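Local coordinates for protein SloR (Streptococcus mutans, PDB 5CVI) that probably acts as a manganese-responsive transcription regulator of the DtxR/MntR family, binding DNA as a homodimer and binding transition metal ions, at residues B[1-10]-B[96-104]; B[42-50]-B[59-68]. One frame throughout, in Å; residues are numbered along the deposited sequence.

Interaction 1. Residues B[1-10]-B[96-104]; sequences MTPNKEDYLK and EEAEVLEHT. With ZN (zinc ion), chain H.
M1 lies beside E96, their CA atoms 7.1 Å apart, and the CA atoms of N4 and H103 are 8.9 Å apart, so the N-terminal arm runs along helix 91-101 before a type I turn from N4 to D7 leads into helix 7-18. Between the segments sits a zinc ion bound by D7 OD1, E99 OE2, E102 OE2 and H103 NE2, the last at 2.1 Å. Carboxylates and an imidazole suit such a site, supplying anionic oxygens and a nitrogen lone pair; the planes of the D7 and E99 carboxylates stand 87° apart. With CG anti to the backbone N (chi1 -167°) and a bend at chi2, E99 swings its carboxylate toward the metal. In this DtxR/MntR-family regulator the site joins the DNA-binding domain, through D7, to the metal-binding and dimerisation domain. K10 comes from the opposite direction to E102 and donates to both carboxylate oxygens on their syn sides, NZ to OE1 and OE2 3.0 Å each, which should offset the gathered negative charge; E102 OE1 is also hydrogen-bonded to H76 ND1. N4 brings OD1 over one face of the H103 ring, 3.0 Å from CE1, and E102 CG lies over the rim of the opposite face. A water accepts from H103 ND1 and donates to E6 OE1. At the chain start, the poorly ordered selenomethionine M1 lays CG 3.6 Å from V100 CG2.

Interaction 2. Residues B[42-50]-B[59-68]; sequences VKKLLLEDL and YLLTKKGQIL
Y59 and V42 approach from opposite directions, and the valine methyl CG1 settles over one face of the tyrosine ring, 3.9 Å from its centroid and 22° off the normal, a CH-pi contact displaced toward the CE1 side. L46 comes instead to the ring's edge, its CD2 4.2 Å from Y59 CE1. A flat aromatic suits this place, offering a face to the branched valine and a rim to the leucine. Beyond L46, helix 35-47 ends in a Schellman motif with D49, at positive phi, as its C-prime residue; the two-stranded wing of the winged helix-turn-helix follows. T62 works both ways at the N-cap of helix 63-85: its OG1 donates to D49 O (2.8 Å) and accepts from G65 N. Placing OG1 between the backbone N and carbonyl carbon, chi1 64°, lets one hydroxyl serve both. T62 N hydrogen-bonds to L50 O at 3.3 Å, and G65, lacking a side chain, brings its CA to 3.6 Å from the same L50 O. The L50 side chain crosses K64 and L68 at a slant, CD2 resting 3.6 Å from K64 CG and also touching L68 CD2. Fully extended, K64 carries its amine past this leucine to a weak hydrogen bond with E48 O.

In the fold
From the N terminus, the arm and helix 7-18 come first, then helices 24-30 and 35-47, whose C-terminal end enters interaction 2. That contact closes a short loop of eight residues, mostly strand 51-54 and its turn, before strand 60-61 leads into the long helix 63-85. Helix 91-101 follows and returns to the start of the chain, so interaction 1 closes a much larger loop in which interaction 2 is nested. The two contacts meet through helix 7-18: L9 packs on L45, and Y8 on V42 and Y59. Interaction 2 thus fastens helix 63-85 to the DNA-binding domain, while interaction 1 ties that domain's first helix to helix 91-101, beside the second subunit.

Interaction 1. Residues B[1-10]-B[96-104]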
HETATM    1  N   MSE B   1       2.563 -11.185   7.818  1.00 91.41           N
HETATM    2  CA  MSE B   1       3.585 -10.252   7.360  1.00 87.61           C
HETATM    3  C   MSE B   1       4.969 -10.889   7.463  1.00 90.82           C
HETATM    4  O   MSE B   1       5.435 -11.203   8.560  1.00 92.36           O
HETATM    5  CB  MSE B   1       3.522  -8.956   8.177  1.00 83.12           C
HETATM    6  CG  MSE B   1       4.340  -7.799   7.613  1.00 78.74           C
HETATM    7 SE   MSE B   1       6.239  -7.881   8.052  1.00128.90          SE
HETATM    8  CE  MSE B   1       6.108  -7.736   9.992  1.00 68.99           C
ATOM      9  N   THR B   2       5.619 -11.085   6.318  1.00 90.72           N
ATOM     10  CA  THR B   2       6.957 -11.674   6.285  1.00 86.56           C
ATOM     11  C   THR B   2       7.982 -10.715   5.681  1.00 82.85           C
ATOM     12  O   THR B   2       7.865 -10.328   4.517  1.00 84.63           O
ATOM     13  CB  THR B   2       6.984 -12.991   5.484  1.00 81.42           C
ATOM     14  OG1 THR B   2       6.051 -13.920   6.049  1.00 86.89           O
ATOM     15  CG2 THR B   2       8.380 -13.601   5.504  1.00 70.25           C
ATOM     16  N   PRO B   3       8.994 -10.330   6.474  1.00 73.28           N
ATOM     17  CA  PRO B   3      10.062  -9.451   5.980  1.00 61.15           C
ATOM     18  C   PRO B   3      10.879 -10.161   4.909  1.00 54.02           C
ATOM     19  O   PRO B   3      11.294 -11.298   5.129  1.00 54.58           O
ATOM     20  CB  PRO B   3      10.932  -9.219   7.224  1.00 56.88           C
ATOM     21  CG  PRO B   3      10.081  -9.609   8.389  1.00 57.89           C
ATOM     22  CD  PRO B   3       9.189 -10.697   7.886  1.00 65.90           C
ATOM     23  N   ASN B   4      11.105  -9.513   3.770  1.00 51.70           N
ATOM     24  CA  ASN B   4      11.912 -10.127   2.722  1.00 52.89           C
ATOM     25  C   ASN B   4      13.405  -9.915   2.966  1.00 41.56           C
ATOM     26  O   ASN B   4      13.796  -9.263   3.933  1.00 31.32           O
ATOM     27  CB  ASN B   4      11.515  -9.616   1.333  1.00 52.48           C
ATOM     28  CG  ASN B   4      12.138  -8.276   1.005  1.00 47.58           C
ATOM     29  OD1 ASN B   4      12.154  -7.369   1.833  1.00 50.94           O
ATOM     30  ND2 ASN B   4      12.666  -8.148  -0.207  1.00 42.31           N
ATOM     31  N   LYS B   5      14.227 -10.470   2.083  1.00 37.56           N
ATOM     32  CA  LYS B   5      15.680 -10.396   2.208  1.00 31.79           C
ATOM     33  C   LYS B   5      16.216  -8.971   2.353  1.00 28.18           C
ATOM     34  O   LYS B   5      17.208  -8.745   3.042  1.00 25.22           O
ATOM     35  CB  LYS B   5      16.346 -11.087   1.012  1.00 27.85           C
ATOM     36  CG  LYS B   5      15.699 -10.756  -0.323  1.00 35.21           C
ATOM     37  CD  LYS B   5      16.369 -11.481  -1.481  1.00 41.14           C
ATOM     38  CE  LYS B   5      15.454 -11.537  -2.695  1.00 46.29           C
ATOM     39  NZ  LYS B   5      14.870 -10.207  -3.036  1.00 47.20           N
ATOM     40  N   GLU B   6      15.555  -8.019   1.705  1.00 28.54           N
ATOM     41  CA  GLU B   6      16.063  -6.650   1.615  1.00 34.96           C
ATOM     42  C   GLU B   6      16.204  -5.948   2.970  1.00 33.52           C
ATOM     43  O   GLU B   6      17.070  -5.087   3.145  1.00 29.69           O
ATOM     44  CB  GLU B   6      15.198  -5.823   0.654  1.00 35.72           C
ATOM     45  CG  GLU B   6      15.200  -6.349  -0.775  1.00 37.04           C
ATOM     46  CD  GLU B   6      14.317  -5.541  -1.711  1.00 48.39           C
ATOM     47  OE1 GLU B   6      13.664  -4.585  -1.242  1.00 47.41           O
ATOM     48  OE2 GLU B   6      14.277  -5.866  -2.917  1.00 58.17           O
ATOM     49  N   ASP B   7      15.364  -6.328   3.926  1.00 29.04           N
ATOM     50  CA  ASP B   7      15.370  -5.711   5.250  1.00 23.29           C
ATOM     51  C   ASP B   7      16.681  -5.938   5.996  1.00 22.42           C
ATOM     52  O   ASP B   7      17.011  -5.210   6.931  1.00 22.62           O
ATOM     53  CB  ASP B   7      14.194  -6.219   6.081  1.00 24.87           C
ATOM     54  CG  ASP B   7      12.861  -5.796   5.511  1.00 27.73           C
ATOM     55  OD1 ASP B   7      12.818  -4.747   4.838  1.00 35.92           O
ATOM     56  OD2 ASP B   7      11.861  -6.512   5.730  1.00 33.08           O
ATOM     57  N   TYR B   8      17.426  -6.951   5.571  1.00 21.74           N
ATOM     58  CA  TYR B   8      18.747  -7.217   6.120  1.00 22.59           C
ATOM     59  C   TYR B   8      19.681  -6.054   5.794  1.00 20.58           C
ATOM     60  O   TYR B   8      20.567  -5.717   6.576  1.00 24.63           O
ATOM     61  CB  TYR B   8      19.295  -8.531   5.557  1.00 20.77           C
ATOM     62  CG  TYR B   8      20.637  -8.945   6.112  1.00 32.23           C
ATOM     63  CD1 TYR B   8      20.736  -9.597   7.334  1.00 31.59           C
ATOM     64  CD2 TYR B   8      21.806  -8.697   5.407  1.00 32.35           C
ATOM     65  CE1 TYR B   8      21.964  -9.982   7.843  1.00 20.96           C
ATOM     66  CE2 TYR B   8      23.037  -9.077   5.906  1.00 33.47           C
ATOM     67  CZ  TYR B   8      23.112  -9.719   7.125  1.00 34.54           C
ATOM     68  OH  TYR B   8      24.337 -10.101   7.623  1.00 20.84           O
ATOM     69  N   LEU B   9      19.466  -5.435   4.639  1.00 22.85           N
ATOM     70  CA  LEU B   9      20.286  -4.308   4.213  1.00 25.18           C
ATOM     71  C   LEU B   9      20.133  -3.097   5.132  1.00 28.13           C
ATOM     72  O   LEU B   9      21.105  -2.396   5.412  1.00 20.84           O
ATOM     73  CB  LEU B   9      19.972  -3.927   2.763  1.00 20.00           C
ATOM     74  CG  LEU B   9      20.648  -4.776   1.682  1.00 30.84           C
ATOM     75  CD1 LEU B   9      20.530  -6.255   1.998  1.00 32.14           C
ATOM     76  CD2 LEU B   9      20.044  -4.476   0.316  1.00 33.66           C
ATOM     77  N   LYS B  10      18.914  -2.859   5.607  1.00 21.32           N
ATOM     78  CA  LYS B  10      18.648  -1.716   6.478  1.00 24.71           C
ATOM     79  C   LYS B  10      19.289  -1.873   7.856  1.00 28.29           C
ATOM     80  O   LYS B  10      19.734  -0.897   8.456  1.00 28.66           O
ATOM     81  CB  LYS B  10      17.142  -1.465   6.614  1.00 23.14           C
ATOM     82  CG  LYS B  10      16.500  -0.863   5.371  1.00 23.12           C
ATOM     83  CD  LYS B  10      15.106  -0.323   5.658  1.00 40.83           C
ATOM     84  CE  LYS B  10      14.132  -1.434   6.014  1.00 25.28           C
ATOM     85  NZ  LYS B  10      12.757  -0.902   6.237  1.00 37.20           N
ATOM     86  N   GLU B  96       4.655  -2.650  10.961  1.00 20.27           N
ATOM     87  CA  GLU B  96       4.182  -3.767  10.148  1.00 25.22           C
ATOM     88  C   GLU B  96       3.475  -3.312   8.866  1.00 20.79           C
ATOM     89  O   GLU B  96       3.587  -3.958   7.825  1.00 16.83           O
ATOM     90  CB  GLU B  96       3.282  -4.700  10.968  1.00 36.75           C
ATOM     91  CG  GLU B  96       2.644  -4.048  12.190  1.00 57.62           C
ATOM     92  CD  GLU B  96       3.596  -3.944  13.372  1.00 70.07           C
ATOM     93  OE1 GLU B  96       4.411  -4.873  13.571  1.00 76.72           O
ATOM     94  OE2 GLU B  96       3.530  -2.932  14.101  1.00 68.08           O
ATOM     95  N   GLU B  97       2.760  -2.195   8.941  1.00 17.63           N
ATOM     96  CA  GLU B  97       2.049  -1.670   7.779  1.00 20.30           C
ATOM     97  C   GLU B  97       3.004  -0.998   6.793  1.00 24.04           C
ATOM     98  O   GLU B  97       2.915  -1.212   5.581  1.00 23.16           O
ATOM     99  CB  GLU B  97       0.963  -0.681   8.212  1.00 17.41           C
ATOM    100  CG  GLU B  97      -0.032  -0.343   7.122  1.00 13.63           C
ATOM    101  CD  GLU B  97      -1.013  -1.473   6.864  1.00 24.70           C
ATOM    102  OE1 GLU B  97      -1.712  -1.880   7.818  1.00 17.52           O
ATOM    103  OE2 GLU B  97      -1.087  -1.956   5.712  1.00 23.58           O
ATOM    104  N   ALA B  98       3.912  -0.183   7.325  1.00 18.64           N
ATOM    105  CA  ALA B  98       4.877   0.542   6.505  1.00 22.50           C
ATOM    106  C   ALA B  98       5.876  -0.419   5.872  1.00 18.75           C
ATOM    107  O   ALA B  98       6.580  -0.079   4.924  1.00 20.09           O
ATOM    108  CB  ALA B  98       5.605   1.577   7.342  1.00 26.51           C
ATOM    109  N   GLU B  99       5.927  -1.625   6.417  1.00 16.69           N
ATOM    110  CA  GLU B  99       6.874  -2.643   5.994  1.00 17.23           C
ATOM    111  C   GLU B  99       6.391  -3.297   4.706  1.00 24.30           C
ATOM    112  O   GLU B  99       7.142  -3.426   3.739  1.00 26.85           O
ATOM    113  CB  GLU B  99       7.026  -3.684   7.108  1.00 14.81           C
ATOM    114  CG  GLU B  99       8.189  -4.622   6.937  1.00 20.95           C
ATOM    115  CD  GLU B  99       9.500  -3.893   6.756  1.00 25.65           C
ATOM    116  OE1 GLU B  99       9.851  -3.054   7.612  1.00 33.57           O
ATOM    117  OE2 GLU B  99      10.178  -4.156   5.744  1.00 23.05           O
ATOM    118  N   VAL B 100       5.124  -3.700   4.708  1.00 23.25           N
ATOM    119  CA  VAL B 100       4.492  -4.281   3.532  1.00 27.28           C
ATOM    120  C   VAL B 100       4.432  -3.277   2.383  1.00 30.76           C
ATOM    121  O   VAL B 100       4.643  -3.634   1.223  1.00 35.60           O
ATOM    122  CB  VAL B 100       3.065  -4.775   3.858  1.00 35.87           C
ATOM    123  CG1 VAL B 100       2.300  -5.092   2.585  1.00 41.80           C
ATOM    124  CG2 VAL B 100       3.117  -5.988   4.776  1.00 17.37           C
ATOM    125  N   LEU B 101       4.159  -2.018   2.712  1.00 26.35           N
ATOM    126  CA  LEU B 101       3.972  -0.982   1.699  1.00 21.59           C
ATOM    127  C   LEU B 101       5.270  -0.525   1.037  1.00 21.25           C
ATOM    128  O   LEU B 101       5.260  -0.087  -0.117  1.00 19.65           O
ATOM    129  CB  LEU B 101       3.208   0.214   2.278  1.00 18.25           C
ATOM    130  CG  LEU B 101       1.783  -0.109   2.737  1.00 22.51           C
ATOM    131  CD1 LEU B 101       1.062   1.127   3.265  1.00 22.83           C
ATOM    132  CD2 LEU B 101       1.003  -0.736   1.598  1.00 21.09           C
ATOM    133  N   GLU B 102       6.386  -0.630   1.753  1.00 13.21           N
ATOM    134  CA  GLU B 102       7.665  -0.179   1.209  1.00 13.45           C
ATOM    135  C   GLU B 102       8.172  -1.088   0.086  1.00 14.59           C
ATOM    136  O   GLU B 102       9.115  -0.744  -0.619  1.00 15.58           O
ATOM    137  CB  GLU B 102       8.722  -0.039   2.310  1.00 19.74           C
ATOM    138  CG  GLU B 102       9.235  -1.354   2.878  1.00 25.29           C
ATOM    139  CD  GLU B 102      10.380  -1.159   3.864  1.00 27.98           C
ATOM    140  OE1 GLU B 102      10.377  -0.149   4.602  1.00 13.67           O
ATOM    141  OE2 GLU B 102      11.287  -2.015   3.894  1.00 15.69           O
ATOM    142  N   HIS B 103       7.528  -2.240  -0.081  1.00 15.24           N
ATOM    143  CA  HIS B 103       7.908  -3.197  -1.117  1.00 16.57           C
ATOM    144  C   HIS B 103       6.856  -3.292  -2.218  1.00 34.94           C
ATOM    145  O   HIS B 103       7.051  -3.980  -3.221  1.00 30.33           O
ATOM    146  CB  HIS B 103       8.139  -4.579  -0.511  1.00 17.79           C
ATOM    147  CG  HIS B 103       9.257  -4.620   0.481  1.00 32.34           C
ATOM    148  ND1 HIS B 103      10.572  -4.416   0.126  1.00 34.02           N
ATOM    149  CD2 HIS B 103       9.255  -4.837   1.817  1.00 28.81           C
ATOM    150  CE1 HIS B 103      11.335  -4.507   1.202  1.00 31.08           C
ATOM    151  NE2 HIS B 103      10.560  -4.767   2.240  1.00 28.61           N
ATOM    152  N   THR B 104       5.739  -2.600  -2.018  1.00 32.85           N
ATOM    153  CA  THR B 104       4.627  -2.648  -2.958  1.00 32.65           C
ATOM    154  C   THR B 104       4.058  -1.258  -3.193  1.00 36.40           C
ATOM    155  O   THR B 104       2.869  -1.025  -2.989  1.00 50.64           O
ATOM    156  CB  THR B 104       3.497  -3.558  -2.441  1.00 34.55           C
ATOM    157  OG1 THR B 104       2.918  -2.976  -1.266  1.00 36.97           O
ATOM    158  CG2 THR B 104       4.033  -4.944  -2.101  1.00 36.45           C
TER
HETATM  159 ZN    ZN H 301      11.101  -3.967   4.158  1.00 23.52          ZN
HETATM  160  O   HOH W   1      11.316  -4.657  -2.953  1.00 20.73           O

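Interaction 2. Residues B[42-50]-B[59-68]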
ATOM      1  N   VAL B  42      20.612 -13.724   3.285  1.00 21.64           N
ATOM      2  CA  VAL B  42      21.967 -13.264   3.001  1.00 23.59           C
ATOM      3  C   VAL B  42      22.540 -14.002   1.794  1.00 27.42           C
ATOM      4  O   VAL B  42      23.309 -13.436   1.015  1.00 31.68           O
ATOM      5  CB  VAL B  42      22.897 -13.451   4.213  1.00 21.16           C
ATOM      6  CG1 VAL B  42      24.317 -13.027   3.870  1.00 20.62           C
ATOM      7  CG2 VAL B  42      22.377 -12.663   5.404  1.00 20.71           C
ATOM      8  N   LYS B  43      22.155 -15.266   1.648  1.00 23.40           N
ATOM      9  CA  LYS B  43      22.554 -16.070   0.499  1.00 24.52           C
ATOM     10  C   LYS B  43      22.054 -15.428  -0.793  1.00 29.31           C
ATOM     11  O   LYS B  43      22.798 -15.305  -1.765  1.00 27.41           O
ATOM     12  CB  LYS B  43      22.004 -17.491   0.638  1.00 26.88           C
ATOM     13  CG  LYS B  43      22.414 -18.463  -0.460  1.00 31.50           C
ATOM     14  CD  LYS B  43      21.763 -19.827  -0.227  1.00 41.96           C
ATOM     15  CE  LYS B  43      22.276 -20.889  -1.185  1.00 49.59           C
ATOM     16  NZ  LYS B  43      21.744 -22.237  -0.824  1.00 48.19           N
ATOM     17  N   LYS B  44      20.791 -15.014  -0.790  1.00 23.63           N
ATOM     18  CA  LYS B  44      20.196 -14.359  -1.949  1.00 25.68           C
ATOM     19  C   LYS B  44      20.829 -12.992  -2.203  1.00 29.03           C
ATOM     20  O   LYS B  44      21.055 -12.606  -3.347  1.00 34.46           O
ATOM     21  CB  LYS B  44      18.680 -14.218  -1.770  1.00 24.87           C
ATOM     22  CG  LYS B  44      17.922 -15.544  -1.774  1.00 40.65           C
ATOM     23  CD  LYS B  44      16.422 -15.328  -1.593  1.00 41.71           C
ATOM     24  CE  LYS B  44      15.631 -16.604  -1.861  1.00 38.96           C
ATOM     25  NZ  LYS B  44      16.041 -17.726  -0.974  1.00 40.50           N
ATOM     26  N   LEU B  45      21.113 -12.265  -1.128  1.00 31.14           N
ATOM     27  CA  LEU B  45      21.690 -10.927  -1.230  1.00 30.39           C
ATOM     28  C   LEU B  45      23.096 -10.949  -1.829  1.00 27.62           C
ATOM     29  O   LEU B  45      23.503 -10.009  -2.512  1.00 21.53           O
ATOM     30  CB  LEU B  45      21.687 -10.238   0.139  1.00 24.93           C
ATOM     31  CG  LEU B  45      20.301 -10.059   0.764  1.00 23.19           C
ATOM     32  CD1 LEU B  45      20.395  -9.546   2.193  1.00 24.06           C
ATOM     33  CD2 LEU B  45      19.446  -9.125  -0.081  1.00 20.95           C
ATOM     34  N   LEU B  46      23.832 -12.024  -1.570  1.00 29.25           N
ATOM     35  CA  LEU B  46      25.172 -12.186  -2.129  1.00 31.27           C
ATOM     36  C   LEU B  46      25.121 -12.409  -3.640  1.00 29.35           C
ATOM     37  O   LEU B  46      25.940 -11.868  -4.385  1.00 24.12           O
ATOM     38  CB  LEU B  46      25.901 -13.346  -1.446  1.00 22.63           C
ATOM     39  CG  LEU B  46      26.200 -13.175   0.043  1.00 22.99           C
ATOM     40  CD1 LEU B  46      26.737 -14.464   0.641  1.00 25.75           C
ATOM     41  CD2 LEU B  46      27.185 -12.038   0.258  1.00 21.81           C
ATOM     42  N   LEU B  47      24.150 -13.205  -4.079  1.00 29.62           N
ATOM     43  CA  LEU B  47      23.983 -13.527  -5.492  1.00 35.30           C
ATOM     44  C   LEU B  47      23.535 -12.311  -6.291  1.00 48.63           C
ATOM     45  O   LEU B  47      23.915 -12.136  -7.452  1.00 59.42           O
ATOM     46  CB  LEU B  47      22.958 -14.647  -5.656  1.00 30.83           C
ATOM     47  CG  LEU B  47      23.279 -15.960  -4.945  1.00 32.82           C
ATOM     48  CD1 LEU B  47      22.121 -16.945  -5.082  1.00 33.47           C
ATOM     49  CD2 LEU B  47      24.566 -16.563  -5.495  1.00 28.28           C
ATOM     50  N   GLU B  48      22.722 -11.472  -5.659  1.00 43.62           N
ATOM     51  CA  GLU B  48      22.166 -10.300  -6.322  1.00 37.53           C
ATOM     52  C   GLU B  48      23.040  -9.069  -6.101  1.00 30.24           C
ATOM     53  O   GLU B  48      22.638  -7.944  -6.392  1.00 24.03           O
ATOM     54  CB  GLU B  48      20.719 -10.074  -5.873  1.00 38.25           C
ATOM     55  CG  GLU B  48      19.786 -11.193  -6.336  1.00 54.17           C
ATOM     56  CD  GLU B  48      18.496 -11.286  -5.537  1.00 65.83           C
ATOM     57  OE1 GLU B  48      18.058 -10.262  -4.970  1.00 73.31           O
ATOM     58  OE2 GLU B  48      17.920 -12.395  -5.475  1.00 62.29           O
ATOM     59  N   ASP B  49      24.244  -9.300  -5.586  1.00 31.87           N
ATOM     60  CA  ASP B  49      25.263  -8.257  -5.485  1.00 40.13           C
ATOM     61  C   ASP B  49      24.831  -7.096  -4.598  1.00 36.56           C
ATOM     62  O   ASP B  49      25.098  -5.936  -4.907  1.00 36.99           O
ATOM     63  CB  ASP B  49      25.622  -7.735  -6.879  1.00 46.74           C
ATOM     64  CG  ASP B  49      26.053  -8.839  -7.822  1.00 54.52           C
ATOM     65  OD1 ASP B  49      26.739  -9.777  -7.362  1.00 52.62           O
ATOM     66  OD2 ASP B  49      25.700  -8.774  -9.019  1.00 60.38           O
ATOM     67  N   LEU B  50      24.165  -7.414  -3.493  1.00 28.93           N
ATOM     68  CA  LEU B  50      23.691  -6.388  -2.573  1.00 27.73           C
ATOM     69  C   LEU B  50      24.589  -6.291  -1.340  1.00 29.52           C
ATOM     70  O   LEU B  50      24.637  -5.260  -0.673  1.00 28.22           O
ATOM     71  CB  LEU B  50      22.239  -6.653  -2.177  1.00 20.62           C
ATOM     72  CG  LEU B  50      21.219  -6.522  -3.311  1.00 21.34           C
ATOM     73  CD1 LEU B  50      19.838  -6.962  -2.851  1.00 21.51           C
ATOM     74  CD2 LEU B  50      21.180  -5.089  -3.825  1.00 21.54           C
ATOM     75  N   TYR B  59      29.734  -8.888   7.148  1.00 33.47           N
ATOM     76  CA  TYR B  59      28.956  -8.577   5.952  1.00 32.30           C
ATOM     77  C   TYR B  59      28.820  -7.070   5.732  1.00 32.91           C
ATOM     78  O   TYR B  59      28.406  -6.333   6.628  1.00 36.06           O
ATOM     79  CB  TYR B  59      27.578  -9.244   6.004  1.00 25.24           C
ATOM     80  CG  TYR B  59      27.620 -10.743   5.805  1.00 25.76           C
ATOM     81  CD1 TYR B  59      27.827 -11.292   4.545  1.00 23.51           C
ATOM     82  CD2 TYR B  59      27.456 -11.611   6.877  1.00 31.21           C
ATOM     83  CE1 TYR B  59      27.866 -12.663   4.358  1.00 28.16           C
ATOM     84  CE2 TYR B  59      27.494 -12.984   6.700  1.00 31.23           C
ATOM     85  CZ  TYR B  59      27.699 -13.504   5.440  1.00 31.89           C
ATOM     86  OH  TYR B  59      27.738 -14.868   5.265  1.00 25.73           O
ATOM     87  N   LEU B  60      29.174  -6.625   4.530  1.00 30.79           N
ATOM     88  CA  LEU B  60      29.133  -5.207   4.187  1.00 33.30           C
ATOM     89  C   LEU B  60      28.210  -4.940   3.004  1.00 41.72           C
ATOM     90  O   LEU B  60      27.928  -5.836   2.210  1.00 51.73           O
ATOM     91  CB  LEU B  60      30.539  -4.695   3.867  1.00 31.19           C
ATOM     92  CG  LEU B  60      31.529  -4.631   5.030  1.00 36.29           C
ATOM     93  CD1 LEU B  60      32.916  -4.279   4.521  1.00 41.62           C
ATOM     94  CD2 LEU B  60      31.067  -3.622   6.071  1.00 26.36           C
ATOM     95  N   LEU B  61      27.748  -3.699   2.891  1.00 38.19           N
ATOM     96  CA  LEU B  61      26.896  -3.299   1.779  1.00 34.27           C
ATOM     97  C   LEU B  61      27.731  -2.919   0.561  1.00 31.65           C
ATOM     98  O   LEU B  61      28.737  -2.218   0.677  1.00 36.54           O
ATOM     99  CB  LEU B  61      25.999  -2.121   2.179  1.00 32.85           C
ATOM    100  CG  LEU B  61      24.849  -2.376   3.159  1.00 29.27           C
ATOM    101  CD1 LEU B  61      24.187  -1.064   3.570  1.00 24.00           C
ATOM    102  CD2 LEU B  61      23.821  -3.314   2.548  1.00 24.63           C
ATOM    103  N   THR B  62      27.315  -3.398  -0.606  1.00 29.38           N
ATOM    104  CA  THR B  62      27.852  -2.912  -1.867  1.00 28.00           C
ATOM    105  C   THR B  62      27.187  -1.572  -2.146  1.00 26.49           C
ATOM    106  O   THR B  62      26.221  -1.210  -1.470  1.00 22.79           O
ATOM    107  CB  THR B  62      27.521  -3.866  -3.020  1.00 29.98           C
ATOM    108  OG1 THR B  62      26.100  -3.911  -3.209  1.00 26.58           O
ATOM    109  CG2 THR B  62      28.035  -5.264  -2.720  1.00 28.63           C
ATOM    110  N   LYS B  63      27.690  -0.839  -3.134  1.00 24.38           N
ATOM    111  CA  LYS B  63      27.095   0.443  -3.498  1.00 38.61           C
ATOM    112  C   LYS B  63      25.632   0.266  -3.909  1.00 45.93           C
ATOM    113  O   LYS B  63      24.788   1.117  -3.624  1.00 23.50           O
ATOM    114  CB  LYS B  63      27.886   1.115  -4.623  1.00 35.67           C
ATOM    115  CG  LYS B  63      27.458   2.549  -4.907  1.00 43.63           C
ATOM    116  CD  LYS B  63      27.546   3.400  -3.647  1.00 46.24           C
ATOM    117  CE  LYS B  63      27.062   4.822  -3.883  1.00 46.03           C
ATOM    118  NZ  LYS B  63      27.152   5.637  -2.639  1.00 48.36           N
ATOM    119  N   LYS B  64      25.340  -0.852  -4.567  1.00 23.51           N
ATOM    120  CA  LYS B  64      23.977  -1.177  -4.969  1.00 32.88           C
ATOM    121  C   LYS B  64      23.094  -1.358  -3.740  1.00 32.68           C
ATOM    122  O   LYS B  64      21.908  -1.028  -3.762  1.00 21.90           O
ATOM    123  CB  LYS B  64      23.964  -2.446  -5.826  1.00 23.41           C
ATOM    124  CG  LYS B  64      22.587  -2.881  -6.298  1.00 37.03           C
ATOM    125  CD  LYS B  64      22.671  -4.143  -7.149  1.00 39.29           C
ATOM    126  CE  LYS B  64      21.305  -4.568  -7.665  1.00 42.51           C
ATOM    127  NZ  LYS B  64      21.394  -5.743  -8.580  1.00 45.69           N
ATOM    128  N   GLY B  65      23.688  -1.879  -2.671  1.00 34.37           N
ATOM    129  CA  GLY B  65      22.975  -2.119  -1.429  1.00 29.05           C
ATOM    130  C   GLY B  65      22.739  -0.860  -0.619  1.00 28.88           C
ATOM    131  O   GLY B  65      21.729  -0.741   0.071  1.00 31.86           O
ATOM    132  N   GLN B  66      23.675   0.081  -0.699  1.00 33.21           N
ATOM    133  CA  GLN B  66      23.515   1.371  -0.034  1.00 31.37           C
ATOM    134  C   GLN B  66      22.351   2.132  -0.662  1.00 29.43           C
ATOM    135  O   GLN B  66      21.513   2.697   0.038  1.00 24.70           O
ATOM    136  CB  GLN B  66      24.800   2.199  -0.139  1.00 29.97           C
ATOM    137  CG  GLN B  66      26.046   1.515   0.405  1.00 40.27           C
ATOM    138  CD  GLN B  66      27.301   2.344   0.202  1.00 50.51           C
ATOM    139  OE1 GLN B  66      27.228   3.525  -0.140  1.00 61.69           O
ATOM    140  NE2 GLN B  66      28.461   1.727   0.403  1.00 50.18           N
ATOM    141  N   ILE B  67      22.304   2.134  -1.990  1.00 22.47           N
ATOM    142  CA  ILE B  67      21.232   2.800  -2.723  1.00 35.73           C
ATOM    143  C   ILE B  67      19.872   2.199  -2.392  1.00 30.48           C
ATOM    144  O   ILE B  67      18.914   2.923  -2.122  1.00 29.88           O
ATOM    145  CB  ILE B  67      21.454   2.730  -4.247  1.00 37.95           C
ATOM    146  CG1 ILE B  67      22.752   3.446  -4.629  1.00 24.42           C
ATOM    147  CG2 ILE B  67      20.271   3.325  -4.984  1.00 24.22           C
ATOM    148  CD1 ILE B  67      23.127   3.293  -6.082  1.00 25.37           C
ATOM    149  N   LEU B  68      19.793   0.871  -2.410  1.00 28.02           N
ATOM    150  CA  LEU B  68      18.540   0.179  -2.134  1.00 31.63           C
ATOM    151  C   LEU B  68      18.128   0.351  -0.677  1.00 28.94           C
ATOM    152  O   LEU B  68      16.939   0.421  -0.363  1.00 27.56           O
ATOM    153  CB  LEU B  68      18.647  -1.306  -2.490  1.00 21.73           C
ATOM    154  CG  LEU B  68      17.392  -2.150  -2.243  1.00 27.33           C
ATOM    155  CD1 LEU B  68      16.183  -1.542  -2.938  1.00 23.26           C
ATOM    156  CD2 LEU B  68      17.606  -3.585  -2.708  1.00 24.40           C
TER